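PDB 6WPU: flavin-containing monooxygenase from Allium sativum, which probably uses its bound FAD to oxygenate the sulfur of S-allyl-L-cysteine in garlic, giving the S-oxide. Local coordinates for residues V36-L41 / T48-R53. Numbering follows the deposited sequence.
Sequences VTAREL and TTIFER. With FAD (flavin-adenine dinucleotide), chain B; SO4 (sulfate ion), chain G.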
# COMPACT_ATOMS: atom_id res chain seq x y z
N VAL A 36 -8.75 10.99 1.91
CA VAL A 36 -8.26 11.99 2.84
C VAL A 36 -7.70 13.19 2.08
O VAL A 36 -7.81 14.34 2.55
CB VAL A 36 -7.26 11.38 3.85
CG1 VAL A 36 -5.88 11.09 3.21
CG2 VAL A 36 -7.13 12.27 5.09
N THR A 37 -7.17 12.97 0.88
CA THR A 37 -6.69 14.09 0.06
C THR A 37 -7.84 15.02 -0.29
O THR A 37 -7.70 16.25 -0.23
CB THR A 37 -6.00 13.57 -1.21
OG1 THR A 37 -4.82 12.85 -0.85
CG2 THR A 37 -5.58 14.74 -2.12
N ALA A 38 -9.00 14.45 -0.64
CA ALA A 38 -10.18 15.27 -0.94
C ALA A 38 -10.57 16.11 0.27
O ALA A 38 -10.88 17.30 0.13
CB ALA A 38 -11.34 14.38 -1.36
N ARG A 39 -10.55 15.51 1.46
CA ARG A 39 -10.89 16.26 2.66
C ARG A 39 -9.91 17.39 2.91
O ARG A 39 -10.31 18.54 3.14
CB ARG A 39 -10.94 15.32 3.87
CG ARG A 39 -11.29 16.03 5.18
CD ARG A 39 -11.14 15.06 6.35
NE ARG A 39 -9.74 14.96 6.76
CZ ARG A 39 -9.32 14.32 7.86
NH1 ARG A 39 -10.19 13.71 8.66
NH2 ARG A 39 -8.02 14.31 8.15
N GLU A 40 -8.60 17.10 2.82
CA GLU A 40 -7.60 18.11 3.16
C GLU A 40 -7.56 19.25 2.15
O GLU A 40 -7.31 20.39 2.52
CB GLU A 40 -6.22 17.45 3.29
CG GLU A 40 -6.14 16.46 4.46
CD GLU A 40 -6.43 17.12 5.81
OE1 GLU A 40 -5.87 18.20 6.08
OE2 GLU A 40 -7.23 16.57 6.60
N LEU A 41 -7.80 18.95 0.86
CA LEU A 41 -7.92 20.02 -0.12
C LEU A 41 -9.14 20.89 0.17
O LEU A 41 -9.05 22.12 0.11
CB LEU A 41 -8.00 19.43 -1.54
CG LEU A 41 -6.70 18.79 -2.06
CD1 LEU A 41 -6.94 17.96 -3.33
CD2 LEU A 41 -5.67 19.86 -2.31
N THR A 48 -12.24 20.56 -6.06
CA THR A 48 -11.65 19.30 -6.51
C THR A 48 -12.63 18.59 -7.42
O THR A 48 -13.84 18.79 -7.35
CB THR A 48 -11.32 18.33 -5.35
OG1 THR A 48 -12.53 17.97 -4.68
CG2 THR A 48 -10.35 18.95 -4.35
N THR A 49 -12.06 17.73 -8.27
CA THR A 49 -12.80 16.68 -8.96
C THR A 49 -12.11 15.37 -8.63
O THR A 49 -10.90 15.22 -8.85
CB THR A 49 -12.84 16.92 -10.48
OG1 THR A 49 -13.46 18.18 -10.77
CG2 THR A 49 -13.59 15.79 -11.18
N ILE A 50 -12.87 14.42 -8.10
CA ILE A 50 -12.33 13.13 -7.68
C ILE A 50 -12.74 12.08 -8.71
O ILE A 50 -13.94 11.91 -8.97
CB ILE A 50 -12.83 12.74 -6.28
CG1 ILE A 50 -12.68 13.93 -5.31
CG2 ILE A 50 -12.10 11.49 -5.81
CD1 ILE A 50 -13.60 13.84 -4.11
N PHE A 51 -11.77 11.37 -9.27
CA PHE A 51 -12.03 10.33 -10.25
C PHE A 51 -11.79 8.98 -9.59
O PHE A 51 -10.72 8.75 -9.02
CB PHE A 51 -11.12 10.47 -11.48
CG PHE A 51 -11.28 11.78 -12.19
CD1 PHE A 51 -12.21 11.92 -13.22
CD2 PHE A 51 -10.50 12.87 -11.83
CE1 PHE A 51 -12.37 13.15 -13.88
CE2 PHE A 51 -10.64 14.10 -12.47
CZ PHE A 51 -11.58 14.24 -13.51
N GLU A 52 -12.78 8.09 -9.66
CA GLU A 52 -12.63 6.73 -9.16
C GLU A 52 -13.06 5.75 -10.24
O GLU A 52 -14.19 5.81 -10.74
CB GLU A 52 -13.45 6.52 -7.88
CG GLU A 52 -13.54 5.05 -7.44
CD GLU A 52 -12.17 4.37 -7.31
OE1 GLU A 52 -11.99 3.28 -7.92
OE2 GLU A 52 -11.29 4.90 -6.59
N ARG A 53 -12.15 4.84 -10.60
CA ARG A 53 -12.42 3.87 -11.65
C ARG A 53 -13.51 2.87 -11.24
O ARG A 53 -14.34 2.49 -12.06
CB ARG A 53 -11.11 3.15 -11.99
CG ARG A 53 -11.27 1.77 -12.52
CD ARG A 53 -10.28 0.84 -11.87
NE ARG A 53 -10.63 0.56 -10.47
CZ ARG A 53 -11.55 -0.33 -10.08
NH1 ARG A 53 -11.78 -0.50 -8.78
NH2 ARG A 53 -12.23 -1.02 -10.98
PA FAD B . -5.67 1.91 -2.95
O1A FAD B . -6.41 1.28 -1.76
O2A FAD B . -5.09 1.08 -3.98
O5B FAD B . -6.56 2.82 -3.77
C5B FAD B . -6.29 3.40 -5.04
C4B FAD B . -7.60 3.77 -5.77
O4B FAD B . -7.41 4.45 -6.97
C3B FAD B . -8.46 2.58 -6.06
O3B FAD B . -9.76 2.77 -5.60
C2B FAD B . -8.46 2.48 -7.55
O2B FAD B . -9.64 1.95 -8.06
C1B FAD B . -8.28 3.91 -7.93
N9A FAD B . -7.67 4.10 -9.23
C8A FAD B . -6.53 3.47 -9.69
N7A FAD B . -6.25 3.88 -10.94
C5A FAD B . -7.23 4.78 -11.36
C6A FAD B . -7.46 5.50 -12.53
N6A FAD B . -6.57 5.40 -13.66
N1A FAD B . -8.51 6.33 -12.60
C2A FAD B . -9.39 6.47 -11.57
N3A FAD B . -9.21 5.79 -10.41
C4A FAD B . -8.15 4.94 -10.28
N1 FAD B . -2.54 -0.76 5.78
C2 FAD B . -3.02 -0.67 7.14
O2 FAD B . -3.15 0.54 7.73
N3 FAD B . -3.24 -1.81 7.88
C4 FAD B . -3.10 -3.05 7.31
O4 FAD B . -3.33 -4.19 8.01
C4X FAD B . -2.84 -3.19 5.86
N5 FAD B . -2.93 -4.44 5.25
C5X FAD B . -2.73 -4.54 3.88
C6 FAD B . -2.81 -5.80 3.27
C7 FAD B . -2.62 -5.89 1.89
C7M FAD B . -2.69 -7.25 1.25
C8 FAD B . -2.35 -4.76 1.13
C8M FAD B . -2.13 -4.83 -0.34
C9 FAD B . -2.26 -3.50 1.74
C9A FAD B . -2.45 -3.39 3.11
N10 FAD B . -2.39 -2.10 3.74
C10 FAD B . -2.59 -1.99 5.12
C1' FAD B . -2.05 -0.91 2.94
C2' FAD B . -3.12 -0.26 2.08
O2' FAD B . -2.64 -0.14 0.81
C3' FAD B . -3.32 1.12 2.65
O3' FAD B . -3.98 0.88 3.83
C4' FAD B . -4.16 2.08 1.81
O4' FAD B . -5.31 1.40 1.45
C5' FAD B . -3.48 2.69 0.58
O5' FAD B . -4.56 3.18 -0.15
P FAD B . -4.57 3.98 -1.52
O1P FAD B . -5.77 5.00 -1.59
O2P FAD B . -3.10 4.52 -1.68
O3P FAD B . -4.47 2.76 -2.63
S SO4 G . -15.63 -2.31 -9.32
O1 SO4 G . -15.84 -3.75 -9.23
O2 SO4 G . -14.28 -2.04 -9.82
O3 SO4 G . -15.79 -1.70 -8.00
O4 SO4 G . -16.62 -1.74 -10.23
O HOH W 1 -12.57 17.83 -1.93
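A38 of helix 32-43 packs on I50 of strand 47-52, and L41 on T48, all through aliphatic carbons. CB of A38 meets CD1 of I50 at 3.6 Å. CG1 of I50 lies anti to the carbonyl carbon (chi1 -47°), and the chain carries CD1 on to the alanine. L41 brings CB and CD1 to one methyl, CG2 of T48, with CD1 at 3.7 Å from it. The two side chains cross at a slant. I27 of strand 24-28 also touches A38 and L41.

The polar link is indirect. One water bridges the two segments: it donates to O of A38 (2.7 Å) and also hydrogen-bonds OG1 of T48. The threonine thus turns its methyl to L41 and its hydroxyl to the water.

Strand 24-28, helix 32-43 and strand 47-52 form the beta-alpha-beta unit of a Rossmann-type dinucleotide-binding fold. G29, G31 and G34 are consistent with the GxGxxG motif of such folds.

E52 and R53 hold the adenosine part of FAD. The ribose hydroxyls donate to both carboxylate oxygens of E52: O2B to OE1 (2.7 Å) and O3B to OE2 (2.8 Å). OE1 also bonds N of G54, and OE2 bonds N of A30. Replacing E52 by an alanine would take away the carboxylate, and both ribose hydroxyls and the two amides would probably be left without this acceptor. R53 donates from NE to O2B at 3.0 Å, nearly straight at 164°. Its NH2 bonds O2 of a sulfate that is likely a crystallisation additive, at 2.6 Å. O2B of FAD and O2 of the sulfate both lie at the guanidinium edge, in its plane.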